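Local coordinates for Plm1 (PDB 4HXY), which probably uses NADPH to reduce the beta-keto group of the growing chain, as the ketoreductase of the first phoslactomycin polyketide synthase module, at residues V95-P101 with A162-G166; W86-A92 with G127-E133; V116-E120 with D282-A286; G79-V85 with R124-L128. All coordinates share one frame; numbering follows the deposited sequence.

Contact 1 of 4, residues V95-P101 with A162-G166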
loop_
_atom_site.group_PDB
_atom_site.type_symbol
_atom_site.label_atom_id
_atom_site.label_comp_id
_atom_site.label_asym_id
_atom_site.label_seq_id
_atom_site.Cartn_x
_atom_site.Cartn_y
_atom_site.Cartn_z
ATOM N N VAL A 95 -4.258 12.284 -7.171
ATOM C CA VAL A 95 -3.335 13.033 -8.030
ATOM C C VAL A 95 -2.849 14.349 -7.400
ATOM O O VAL A 95 -1.758 14.824 -7.713
ATOM C CB VAL A 95 -3.941 13.293 -9.408
ATOM C CG1 VAL A 95 -3.013 14.161 -10.229
ATOM C CG2 VAL A 95 -4.202 11.967 -10.114
ATOM N N GLY A 96 -3.643 14.906 -6.497
ATOM C CA GLY A 96 -3.311 16.167 -5.822
ATOM C C GLY A 96 -3.878 17.373 -6.551
ATOM O O GLY A 96 -3.345 18.481 -6.430
ATOM N N THR A 97 -4.944 17.149 -7.319
ATOM C CA THR A 97 -5.674 18.224 -8.000
ATOM C C THR A 97 -6.956 18.572 -7.227
ATOM O O THR A 97 -7.289 17.926 -6.228
ATOM C CB THR A 97 -6.023 17.829 -9.447
ATOM O OG1 THR A 97 -6.747 18.892 -10.071
ATOM C CG2 THR A 97 -6.862 16.560 -9.493
ATOM N N VAL A 98 -7.664 19.599 -7.696
ATOM C CA VAL A 98 -8.912 20.064 -7.067
ATOM C C VAL A 98 -10.067 19.069 -7.251
ATOM O O VAL A 98 -10.930 18.946 -6.376
ATOM C CB VAL A 98 -9.314 21.480 -7.603
ATOM C CG1 VAL A 98 -10.785 21.805 -7.313
ATOM C CG2 VAL A 98 -8.397 22.556 -7.010
ATOM N N ASP A 99 -10.074 18.349 -8.373
ATOM C CA ASP A 99 -11.144 17.384 -8.673
ATOM C C ASP A 99 -10.765 15.941 -8.314
ATOM O O ASP A 99 -11.298 14.981 -8.890
ATOM C CB ASP A 99 -11.579 17.486 -10.146
ATOM C CG ASP A 99 -10.482 17.070 -11.122
ATOM O OD1 ASP A 99 -9.311 16.978 -10.703
ATOM O OD2 ASP A 99 -10.800 16.850 -12.313
ATOM N N ASP A 100 -9.841 15.787 -7.368
ATOM C CA ASP A 100 -9.537 14.462 -6.829
ATOM C C ASP A 100 -10.737 13.946 -6.047
ATOM O O ASP A 100 -11.223 14.636 -5.155
ATOM C CB ASP A 100 -8.338 14.506 -5.889
ATOM C CG ASP A 100 -7.057 14.012 -6.536
ATOM O OD1 ASP A 100 -7.080 13.059 -7.377
ATOM O OD2 ASP A 100 -6.013 14.587 -6.157
ATOM N N PRO A 101 -11.200 12.726 -6.361
ATOM C CA PRO A 101 -12.247 12.155 -5.544
ATOM C C PRO A 101 -11.739 11.714 -4.172
ATOM O O PRO A 101 -10.528 11.698 -3.918
ATOM C CB PRO A 101 -12.685 10.936 -6.348
ATOM C CG PRO A 101 -11.471 10.525 -7.089
ATOM C CD PRO A 101 -10.793 11.805 -7.447
ATOM N N ALA A 162 -3.544 8.416 -14.666
ATOM C CA ALA A 162 -4.803 8.880 -14.141
ATOM C C ALA A 162 -5.383 9.919 -15.083
ATOM O O ALA A 162 -4.658 10.737 -15.652
ATOM C CB ALA A 162 -4.622 9.463 -12.728
ATOM N N VAL A 163 -6.697 9.872 -15.243
ATOM C CA VAL A 163 -7.433 10.891 -16.004
ATOM C C VAL A 163 -8.147 11.827 -15.037
ATOM O O VAL A 163 -8.866 11.392 -14.136
ATOM C CB VAL A 163 -8.437 10.267 -17.010
ATOM C CG1 VAL A 163 -9.151 11.386 -17.767
ATOM C CG2 VAL A 163 -7.718 9.349 -17.980
ATOM N N ARG A 164 -7.878 13.126 -15.183
ATOM C CA ARG A 164 -8.509 14.160 -14.356
ATOM C C ARG A 164 -8.849 15.328 -15.264
ATOM O O ARG A 164 -7.976 15.831 -15.975
ATOM C CB ARG A 164 -7.584 14.633 -13.232
ATOM C CG ARG A 164 -7.193 13.539 -12.200
ATOM C CD ARG A 164 -8.370 13.107 -11.341
ATOM N NE ARG A 164 -7.989 12.174 -10.275
ATOM C CZ ARG A 164 -8.005 10.847 -10.381
ATOM N NH1 ARG A 164 -8.363 10.242 -11.513
ATOM N NH2 ARG A 164 -7.654 10.123 -9.340
ATOM N N ASP A 165 -10.128 15.697 -15.281
ATOM C CA ASP A 165 -10.647 16.769 -16.156
ATOM C C ASP A 165 -10.191 16.590 -17.608
ATOM O O ASP A 165 -9.769 17.538 -18.282
ATOM C CB ASP A 165 -10.265 18.156 -15.617
ATOM C CG ASP A 165 -11.208 19.274 -16.122
ATOM O OD1 ASP A 165 -12.282 18.970 -16.705
ATOM O OD2 ASP A 165 -10.871 20.464 -15.916
ATOM N N GLY A 166 -10.241 15.354 -18.088
ATOM C CA GLY A 166 -9.850 15.051 -19.459
ATOM C C GLY A 166 -8.360 15.070 -19.781
ATOM O O GLY A 166 -7.983 14.886 -20.929
HETATM O O HOH W 1 -11.970 14.464 -13.295
#

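Contact 2 of 4, residues W86-A92 with G127-E133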
loop_
_atom_site.group_PDB
_atom_site.type_symbol
_atom_site.label_atom_id
_atom_site.label_comp_id
_atom_site.label_asym_id
_atom_site.label_seq_id
_atom_site.Cartn_x
_atom_site.Cartn_y
_atom_site.Cartn_z
ATOM N N TRP A 86 -4.824 -4.163 -19.623
ATOM C CA TRP A 86 -5.000 -2.863 -19.005
ATOM C C TRP A 86 -6.077 -2.981 -17.953
ATOM O O TRP A 86 -7.076 -3.680 -18.166
ATOM C CB TRP A 86 -5.409 -1.839 -20.079
ATOM C CG TRP A 86 -4.273 -1.371 -20.902
ATOM C CD1 TRP A 86 -3.840 -1.891 -22.094
ATOM C CD2 TRP A 86 -3.393 -0.281 -20.597
ATOM N NE1 TRP A 86 -2.734 -1.195 -22.531
ATOM C CE2 TRP A 86 -2.436 -0.214 -21.629
ATOM C CE3 TRP A 86 -3.308 0.622 -19.537
ATOM C CZ2 TRP A 86 -1.415 0.741 -21.637
ATOM C CZ3 TRP A 86 -2.294 1.552 -19.534
ATOM C CH2 TRP A 86 -1.368 1.618 -20.581
ATOM N N CYS A 87 -5.882 -2.297 -16.829
ATOM C CA CYS A 87 -6.833 -2.322 -15.724
ATOM C C CYS A 87 -7.287 -0.907 -15.401
ATOM O O CYS A 87 -6.446 -0.039 -15.121
ATOM C CB CYS A 87 -6.196 -2.979 -14.502
ATOM S SG CYS A 87 -7.316 -3.076 -13.083
ATOM N N VAL A 88 -8.602 -0.675 -15.439
ATOM C CA VAL A 88 -9.160 0.637 -15.068
ATOM C C VAL A 88 -9.835 0.596 -13.693
ATOM O O VAL A 88 -10.515 -0.364 -13.344
ATOM C CB VAL A 88 -10.158 1.202 -16.103
ATOM C CG1 VAL A 88 -9.427 1.620 -17.355
ATOM C CG2 VAL A 88 -11.280 0.190 -16.417
ATOM N N THR A 89 -9.591 1.640 -12.922
ATOM C CA THR A 89 -10.115 1.806 -11.583
ATOM C C THR A 89 -10.727 3.202 -11.494
ATOM O O THR A 89 -10.656 3.970 -12.448
ATOM C CB THR A 89 -8.997 1.722 -10.546
ATOM O OG1 THR A 89 -7.998 2.726 -10.811
ATOM C CG2 THR A 89 -8.344 0.351 -10.601
ATOM N N SER A 90 -11.365 3.485 -10.366
ATOM C CA SER A 90 -11.782 4.836 -9.987
ATOM C C SER A 90 -11.555 5.034 -8.483
ATOM O O SER A 90 -11.676 4.088 -7.688
ATOM C CB SER A 90 -13.258 5.078 -10.362
ATOM O OG SER A 90 -14.079 4.241 -9.585
ATOM N N ARG A 91 -11.150 6.250 -8.114
ATOM C CA ARG A 91 -10.890 6.646 -6.729
ATOM C C ARG A 91 -9.687 5.895 -6.120
ATOM O O ARG A 91 -9.556 5.855 -4.918
ATOM C CB ARG A 91 -12.145 6.459 -5.838
ATOM C CG ARG A 91 -13.389 7.275 -6.263
ATOM C CD ARG A 91 -14.660 6.818 -5.524
ATOM N NE ARG A 91 -14.538 6.951 -4.077
ATOM C CZ ARG A 91 -15.136 6.183 -3.164
ATOM N NH1 ARG A 91 -15.926 5.172 -3.514
ATOM N NH2 ARG A 91 -14.922 6.424 -1.871
ATOM N N ALA A 92 -8.799 5.356 -6.960
ATOM C CA ALA A 92 -7.727 4.473 -6.483
ATOM C C ALA A 92 -6.457 5.246 -6.087
ATOM O O ALA A 92 -5.657 4.755 -5.288
ATOM C CB ALA A 92 -7.415 3.393 -7.523
ATOM N N GLY A 127 -1.011 -1.800 -18.226
ATOM C CA GLY A 127 -0.911 -0.788 -17.205
ATOM C C GLY A 127 -2.190 -0.544 -16.429
ATOM O O GLY A 127 -3.200 -1.255 -16.598
ATOM N N LEU A 128 -2.132 0.498 -15.611
ATOM C CA LEU A 128 -3.230 0.940 -14.745
ATOM C C LEU A 128 -3.678 2.325 -15.176
ATOM O O LEU A 128 -2.838 3.192 -15.440
ATOM C CB LEU A 128 -2.754 0.999 -13.287
ATOM C CG LEU A 128 -2.471 -0.356 -12.647
ATOM C CD1 LEU A 128 -1.339 -0.323 -11.578
ATOM C CD2 LEU A 128 -3.778 -0.885 -12.050
ATOM N N VAL A 129 -4.996 2.525 -15.264
ATOM C CA VAL A 129 -5.569 3.845 -15.498
ATOM C C VAL A 129 -6.697 4.125 -14.524
ATOM O O VAL A 129 -7.676 3.391 -14.486
ATOM C CB VAL A 129 -6.093 4.023 -16.919
ATOM C CG1 VAL A 129 -6.439 5.514 -17.153
ATOM C CG2 VAL A 129 -5.068 3.534 -17.959
ATOM N N ASP A 130 -6.558 5.202 -13.756
ATOM C CA ASP A 130 -7.584 5.605 -12.801
ATOM C C ASP A 130 -8.467 6.693 -13.444
ATOM O O ASP A 130 -7.970 7.727 -13.886
ATOM C CB ASP A 130 -6.984 6.087 -11.492
ATOM C CG ASP A 130 -8.046 6.307 -10.427
ATOM O OD1 ASP A 130 -8.585 5.302 -9.876
ATOM O OD2 ASP A 130 -8.333 7.485 -10.151
ATOM N N LEU A 131 -9.763 6.438 -13.514
ATOM C CA LEU A 131 -10.691 7.323 -14.198
ATOM C C LEU A 131 -11.624 7.960 -13.177
ATOM O O LEU A 131 -11.812 7.440 -12.090
ATOM C CB LEU A 131 -11.549 6.524 -15.190
ATOM C CG LEU A 131 -10.797 5.723 -16.251
ATOM C CD1 LEU A 131 -11.791 4.969 -17.095
ATOM C CD2 LEU A 131 -9.923 6.610 -17.112
ATOM N N PRO A 132 -12.209 9.102 -13.532
ATOM C CA PRO A 132 -13.280 9.617 -12.692
ATOM C C PRO A 132 -14.428 8.631 -12.624
ATOM O O PRO A 132 -14.582 7.793 -13.511
ATOM C CB PRO A 132 -13.747 10.864 -13.444
ATOM C CG PRO A 132 -12.663 11.204 -14.381
ATOM C CD PRO A 132 -12.012 9.912 -14.739
ATOM N N GLU A 133 -15.215 8.740 -11.558
ATOM C CA GLU A 133 -16.401 7.914 -11.375
ATOM C C GLU A 133 -17.371 8.076 -12.550
ATOM O O GLU A 133 -17.791 7.089 -13.161
ATOM C CB GLU A 133 -17.095 8.288 -10.064
ATOM C CG GLU A 133 -16.443 7.753 -8.800
ATOM C CD GLU A 133 -17.058 6.439 -8.331
ATOM O OE1 GLU A 133 -17.900 6.474 -7.402
ATOM O OE2 GLU A 133 -16.715 5.376 -8.896
HETATM O O HOH W 2 -10.862 8.416 -9.888
#

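Contact 3 of 4, residues V116-E120 with D282-A286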
loop_
_atom_site.group_PDB
_atom_site.type_symbol
_atom_site.label_atom_id
_atom_site.label_comp_id
_atom_site.label_asym_id
_atom_site.label_seq_id
_atom_site.Cartn_x
_atom_site.Cartn_y
_atom_site.Cartn_z
ATOM N N VAL A 116 2.815 -5.269 -9.173
ATOM C CA VAL A 116 3.438 -6.583 -9.105
ATOM C C VAL A 116 3.189 -7.377 -10.411
ATOM O O VAL A 116 4.093 -8.048 -10.906
ATOM C CB VAL A 116 2.967 -7.339 -7.869
ATOM C CG1 VAL A 116 3.566 -8.737 -7.849
ATOM C CG2 VAL A 116 3.360 -6.560 -6.602
ATOM N N ALA A 117 1.991 -7.267 -10.975
ATOM C CA ALA A 117 1.698 -7.883 -12.277
ATOM C C ALA A 117 2.669 -7.401 -13.364
ATOM O O ALA A 117 3.150 -8.200 -14.178
ATOM C CB ALA A 117 0.242 -7.644 -12.674
ATOM N N GLY A 118 2.983 -6.105 -13.358
ATOM C CA GLY A 118 3.955 -5.536 -14.294
ATOM C C GLY A 118 5.322 -6.180 -14.156
ATOM O O GLY A 118 6.027 -6.385 -15.165
ATOM N N LEU A 119 5.721 -6.502 -12.931
ATOM C CA LEU A 119 7.035 -7.112 -12.686
ATOM C C LEU A 119 7.053 -8.631 -12.982
ATOM O O LEU A 119 8.070 -9.161 -13.453
ATOM C CB LEU A 119 7.507 -6.878 -11.244
ATOM C CG LEU A 119 7.622 -5.419 -10.832
ATOM C CD1 LEU A 119 7.797 -5.293 -9.313
ATOM C CD2 LEU A 119 8.797 -4.784 -11.584
ATOM N N GLU A 120 5.941 -9.319 -12.734
ATOM C CA GLU A 120 5.873 -10.771 -12.935
ATOM C C GLU A 120 5.523 -11.166 -14.363
ATOM O O GLU A 120 5.898 -12.258 -14.795
ATOM C CB GLU A 120 4.849 -11.419 -11.986
ATOM C CG GLU A 120 5.246 -11.301 -10.530
ATOM C CD GLU A 120 4.350 -12.066 -9.587
ATOM O OE1 GLU A 120 3.395 -12.748 -10.049
ATOM O OE2 GLU A 120 4.622 -11.980 -8.366
ATOM N N ASP A 282 5.893 -15.000 -0.066
ATOM C CA ASP A 282 6.502 -14.942 -1.401
ATOM C C ASP A 282 5.761 -15.941 -2.292
ATOM O O ASP A 282 6.077 -17.128 -2.300
ATOM C CB ASP A 282 7.985 -15.299 -1.283
ATOM C CG ASP A 282 8.714 -15.320 -2.622
ATOM O OD1 ASP A 282 8.155 -14.859 -3.634
ATOM O OD2 ASP A 282 9.868 -15.815 -2.651
ATOM N N VAL A 283 4.744 -15.450 -2.995
ATOM C CA VAL A 283 3.886 -16.268 -3.847
ATOM C C VAL A 283 3.558 -15.476 -5.114
ATOM O O VAL A 283 2.976 -14.394 -5.031
ATOM C CB VAL A 283 2.568 -16.645 -3.120
ATOM C CG1 VAL A 283 1.773 -17.683 -3.919
ATOM C CG2 VAL A 283 2.874 -17.152 -1.707
ATOM N N ARG A 284 3.895 -16.022 -6.282
ATOM C CA ARG A 284 3.564 -15.360 -7.546
ATOM C C ARG A 284 2.060 -15.275 -7.732
ATOM O O ARG A 284 1.310 -16.088 -7.188
ATOM C CB ARG A 284 4.188 -16.098 -8.737
ATOM C CG ARG A 284 5.730 -16.209 -8.729
ATOM C CD ARG A 284 6.492 -14.888 -8.722
ATOM N NE ARG A 284 7.244 -14.691 -7.469
ATOM C CZ ARG A 284 8.563 -14.493 -7.356
ATOM N NH1 ARG A 284 9.358 -14.417 -8.424
ATOM N NH2 ARG A 284 9.100 -14.351 -6.144
ATOM N N ILE A 285 1.619 -14.309 -8.535
ATOM C CA ILE A 285 0.219 -14.128 -8.832
ATOM C C ILE A 285 -0.374 -15.421 -9.379
ATOM O O ILE A 285 -1.497 -15.791 -9.003
ATOM C CB ILE A 285 0.003 -12.977 -9.864
ATOM C CG1 ILE A 285 0.232 -11.628 -9.173
ATOM C CG2 ILE A 285 -1.395 -13.057 -10.519
ATOM C CD1 ILE A 285 0.467 -10.468 -10.137
ATOM N N ALA A 286 0.394 -16.107 -10.222
ATOM C CA ALA A 286 -0.068 -17.357 -10.839
ATOM C C ALA A 286 -0.397 -18.450 -9.820
ATOM O O ALA A 286 -1.196 -19.341 -10.128
ATOM C CB ALA A 286 0.955 -17.883 -11.835
HETATM O O HOH W 3 2.931 -12.004 -6.363
HETATM O O HOH W 4 2.405 -14.705 -11.755
#

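Contact 4 of 4, residues G79-V85 with R124-L128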
loop_
_atom_site.group_PDB
_atom_site.type_symbol
_atom_site.label_atom_id
_atom_site.label_comp_id
_atom_site.label_asym_id
_atom_site.label_seq_id
_atom_site.Cartn_x
_atom_site.Cartn_y
_atom_site.Cartn_z
ATOM N N GLY A 79 -1.981 -18.367 -19.411
ATOM C CA GLY A 79 -1.820 -19.493 -20.297
ATOM C C GLY A 79 -2.464 -19.329 -21.651
ATOM O O GLY A 79 -2.463 -20.258 -22.442
ATOM N N HIS A 80 -3.002 -18.150 -21.921
ATOM C CA HIS A 80 -3.592 -17.866 -23.215
ATOM C C HIS A 80 -2.960 -16.628 -23.797
ATOM O O HIS A 80 -2.742 -15.670 -23.082
ATOM C CB HIS A 80 -5.094 -17.660 -23.100
ATOM C CG HIS A 80 -5.810 -18.809 -22.475
ATOM N ND1 HIS A 80 -5.855 -20.058 -23.051
ATOM C CD2 HIS A 80 -6.516 -18.898 -21.328
ATOM C CE1 HIS A 80 -6.551 -20.869 -22.281
ATOM N NE2 HIS A 80 -6.967 -20.189 -21.231
ATOM N N PRO A 81 -2.644 -16.636 -25.087
ATOM C CA PRO A 81 -2.104 -15.430 -25.685
ATOM C C PRO A 81 -3.138 -14.312 -25.757
ATOM O O PRO A 81 -4.273 -14.539 -26.166
ATOM C CB PRO A 81 -1.690 -15.881 -27.102
ATOM C CG PRO A 81 -1.575 -17.312 -27.031
ATOM C CD PRO A 81 -2.545 -17.789 -25.998
ATOM N N THR A 82 -2.744 -13.120 -25.314
ATOM C CA THR A 82 -3.542 -11.928 -25.510
ATOM C C THR A 82 -2.617 -10.751 -25.724
ATOM O O THR A 82 -1.434 -10.800 -25.407
ATOM C CB THR A 82 -4.417 -11.580 -24.274
ATOM O OG1 THR A 82 -3.574 -11.117 -23.218
ATOM C CG2 THR A 82 -5.229 -12.793 -23.796
ATOM N N GLY A 83 -3.179 -9.669 -26.227
ATOM C CA GLY A 83 -2.473 -8.411 -26.231
ATOM C C GLY A 83 -2.347 -7.845 -24.827
ATOM O O GLY A 83 -2.659 -8.529 -23.837
ATOM N N PRO A 84 -1.911 -6.581 -24.731
ATOM C CA PRO A 84 -1.685 -5.941 -23.434
ATOM C C PRO A 84 -2.921 -5.937 -22.523
ATOM O O PRO A 84 -4.035 -5.708 -22.992
ATOM C CB PRO A 84 -1.318 -4.502 -23.810
ATOM C CG PRO A 84 -0.922 -4.538 -25.251
ATOM C CD PRO A 84 -1.686 -5.658 -25.860
ATOM N N VAL A 85 -2.687 -6.177 -21.239
ATOM C CA VAL A 85 -3.720 -6.200 -20.224
ATOM C C VAL A 85 -3.720 -4.875 -19.487
ATOM O O VAL A 85 -2.749 -4.521 -18.804
ATOM C CB VAL A 85 -3.472 -7.319 -19.216
ATOM C CG1 VAL A 85 -4.528 -7.312 -18.128
ATOM C CG2 VAL A 85 -3.444 -8.678 -19.948
ATOM N N ARG A 124 3.305 -8.850 -20.878
ATOM C CA ARG A 124 1.854 -8.993 -21.007
ATOM C C ARG A 124 1.091 -7.830 -20.388
ATOM O O ARG A 124 -0.005 -7.480 -20.827
ATOM C CB ARG A 124 1.393 -10.298 -20.341
ATOM C CG ARG A 124 1.884 -11.555 -21.070
ATOM C CD ARG A 124 0.986 -12.726 -20.843
ATOM N NE ARG A 124 -0.325 -12.534 -21.469
ATOM C CZ ARG A 124 -1.353 -13.374 -21.356
ATOM N NH1 ARG A 124 -1.260 -14.497 -20.638
ATOM N NH2 ARG A 124 -2.488 -13.091 -21.968
ATOM N N TRP A 125 1.668 -7.239 -19.356
ATOM C CA TRP A 125 0.968 -6.191 -18.617
ATOM C C TRP A 125 1.017 -4.872 -19.358
ATOM O O TRP A 125 2.080 -4.403 -19.740
ATOM C CB TRP A 125 1.604 -6.046 -17.247
ATOM C CG TRP A 125 0.902 -5.073 -16.353
ATOM C CD1 TRP A 125 1.369 -3.871 -15.936
ATOM C CD2 TRP A 125 -0.404 -5.214 -15.791
ATOM N NE1 TRP A 125 0.455 -3.265 -15.115
ATOM C CE2 TRP A 125 -0.653 -4.060 -15.031
ATOM C CE3 TRP A 125 -1.366 -6.215 -15.829
ATOM C CZ2 TRP A 125 -1.821 -3.883 -14.305
ATOM C CZ3 TRP A 125 -2.552 -6.012 -15.153
ATOM C CH2 TRP A 125 -2.762 -4.859 -14.398
ATOM N N GLY A 126 -0.147 -4.282 -19.572
ATOM C CA GLY A 126 -0.294 -2.999 -20.182
ATOM C C GLY A 126 -0.071 -1.911 -19.156
ATOM O O GLY A 126 0.959 -1.213 -19.165
ATOM N N GLY A 127 -1.011 -1.800 -18.226
ATOM C CA GLY A 127 -0.911 -0.788 -17.205
ATOM C C GLY A 127 -2.190 -0.544 -16.429
ATOM O O GLY A 127 -3.200 -1.255 -16.598
ATOM N N LEU A 128 -2.132 0.498 -15.611
ATOM C CA LEU A 128 -3.230 0.940 -14.745
ATOM C C LEU A 128 -3.678 2.325 -15.176
ATOM O O LEU A 128 -2.838 3.192 -15.440
ATOM C CB LEU A 128 -2.754 0.999 -13.287
ATOM C CG LEU A 128 -2.471 -0.356 -12.647
ATOM C CD1 LEU A 128 -1.339 -0.323 -11.578
ATOM C CD2 LEU A 128 -3.778 -0.885 -12.050
HETATM O O HOH W 5 -0.551 -9.967 -22.902
#

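Contact 1 of 4, residues V95-P101 with A162-G166
In the N-terminal, Rossmann-like half of this ketoreductase, the loop that leads from strand 85-90 to helix 105-120 folds over the end of strand 160-164, and Asp100 of that loop meets Arg164 of the strand. Arg164 sets off with CG beside its backbone N (chi1 -63°) and bends again at chi2, which swings NE round to face the loop. NE then donates to Asp100 OD1 at 3.2 Å in an almost straight bond (170° at the hydrogen). The oxygen lies in the guanidinium plane, yet the carboxylate plane stands 82° to it; NE alone makes the bond, on the anti side of OD1 but tilted out of the carboxylate plane. Val95 N reaches the same oxygen at 2.9 Å from the other face of the carboxylate, on its syn side, while Thr97 N comes to Asp100 OD2 from above the plane at 3.0 Å. The aspartate thus gathers its own loop round the type I turn from Thr97 to Asp100. Apolar atoms sandwich the guanidinium: Val95 CG2 covers one face and Pro101 CD the other, 4.0 Å from Arg164 NE. Val95 CG2 also packs on Ala162 CB at 3.6 Å. Farther out, a water accepts a hydrogen bond from Asp165 N at 3.0 Å and donates to Asp99 OD2 at 2.8 Å. The remaining arginine nitrogens are held too: NH1 by Val163 O, and NH2 in a salt bridge with Asp130 of strand 125-131. Gripped at all three nitrogens, the buried guanidinium has its rotation fixed, and its charge probably helps keep Asp100 and Asp130 ionised.

Contact 2 of 4, residues W86-A92 with G127-E133
Gly127 lies under the indole of Trp86, and these two residues, with Asp130, bury the most surface here. CG of Trp86 sits beside the backbone N (chi1 -78°), and the six-membered ring spreads over the glycine: Gly127 CA is 4.0 Å from that ring's centroid in a CH-pi contact. The backbones run parallel, and Gly127 O takes Cys87 N at 2.9 Å to open a regular ladder that ends with Leu131 N giving to Thr89 O at 2.8 Å. Beyond the tryptophan on the same face, Val129 CG2 touches Trp86 CE3 at 3.8 Å, while Val88 CG1 touches both Val129 CB and Leu131 CD1. Asp130 is on the other face, its CG anti to the backbone N (chi1 -171°). Thr89 OG1 donates to the anti lone pair of Asp130 OD1 at 2.8 Å, and Ala92 N reaches that oxygen from above the carboxylate plane at 2.9 Å. Beside its salt bridge to Arg164, Asp130 OD2 accepts from a water at 2.7 Å; this water also ties Arg91 N to Leu131 O. One buried carboxylate therefore closes the turn after strand 85-90. Parallel neighbours, the two strands and the helix between them, 105-120, form a beta-alpha-beta unit typical of a Rossmann-like fold.

Contact 3 of 4, residues V116-E120 with D282-A286
At the seam between the two halves of the ketoreductase, Glu120 at the end of helix 105-120 reaches across to the loop 282-286, which belongs to the cofactor-binding KR domain. The glutamate side chain is extended beyond CG (chi2 -173°), long enough to bring its carboxylate up to the backbone where a 3-10 turn begins. Ile285 N donates to the syn lone pair of Glu120 OE1 at 2.8 Å, and the bond is close to straight (167°). A water 2.8 Å from Glu120 OE1 accepts Ala286 N at 2.9 Å, so this one oxygen serves two successive amides, the second through the water. Glu120 OE2 accepts a hydrogen bond from a second water at 2.6 Å, which also donates to Val283 O, and it accepts Gly331 N from the loop before helix 333-351. Arg284 lies obliquely against the carboxylate: its NE is 3.9 Å from Glu120 OE2, a long salt bridge of charge alone, with the oxygen well out of the guanidinium plane. Its firmer bond is to Asp282, where NH2 meets the syn lone pair of OD1 at 2.7 Å. Alongside the polar contacts, Ile285 CD1 packs on Ala117 CB at 3.8 Å and also touches Val116, in a pocket completed by helices 67-77 and 333-351. With the amides of Ile285 and Gly331, two waters and a nearby guanidinium around it, the carboxylate is probably ionised and pins the loop to the helix.

Contact 4 of 4, residues G79-V85 with R124-L128
Val85 and Trp125 form a parallel bridge where strands 85-90 and 125-131 begin: Val85 N donates to Arg124 O at 3.0 Å, and Val85 O accepts both Gly126 N at 2.7 Å and Gly127 N at 3.3 Å, the two amides arriving from the same face of its carbonyl plane. That carbonyl oxygen also sits over a face of the Trp125 indole. Val85 CG1, anti to the backbone N (chi1 178°), leans on the benzene part of the ring, 3.8 Å from Trp125 CZ3. Arg124 runs back along the loop before strand 85-90. A bend at chi3 (67°) turns its guanidinium toward Thr82, whose OG1 lies in the guanidinium plane and accepts from NH2 at 2.6 Å. Thr82 OG1 in turn donates a hydrogen bond to Gly83 O at 2.8 Å, on a carbonyl lone pair. Arg124 NE gives to a water at 2.9 Å that probably also donates to Gly83 O, while His80 O lies 2.8 Å from Arg124 NH2. NH1 bonds to Val77 O at the end of helix 67-77. The partners described for the guanidinium are neutral oxygens, and the carbonyl end of that helix probably helps to steady its positive charge.

Followed from the N terminus, the chain passes the first segments of contacts 4, 2, 1 and 3, then returns to their partners in the same order, so the loops they close interlock and none sits within another. Contact 4 closes the first, from 79-85 to 124-128; contact 2 carries the same strand pair onward, sharing Gly127 and Leu128. Contact 1 adds strand 160-164 on the far side of strand 125-131, touching contact 2 through Asp130. These three tie strands 85-90, 125-131 and 160-164 and their loops together in the N-terminal half. Contact 3 spans the longest interval, tying helix 105-120 to the KR domain, and its Ala117 and Gly118 pack on Trp125 of contact 4.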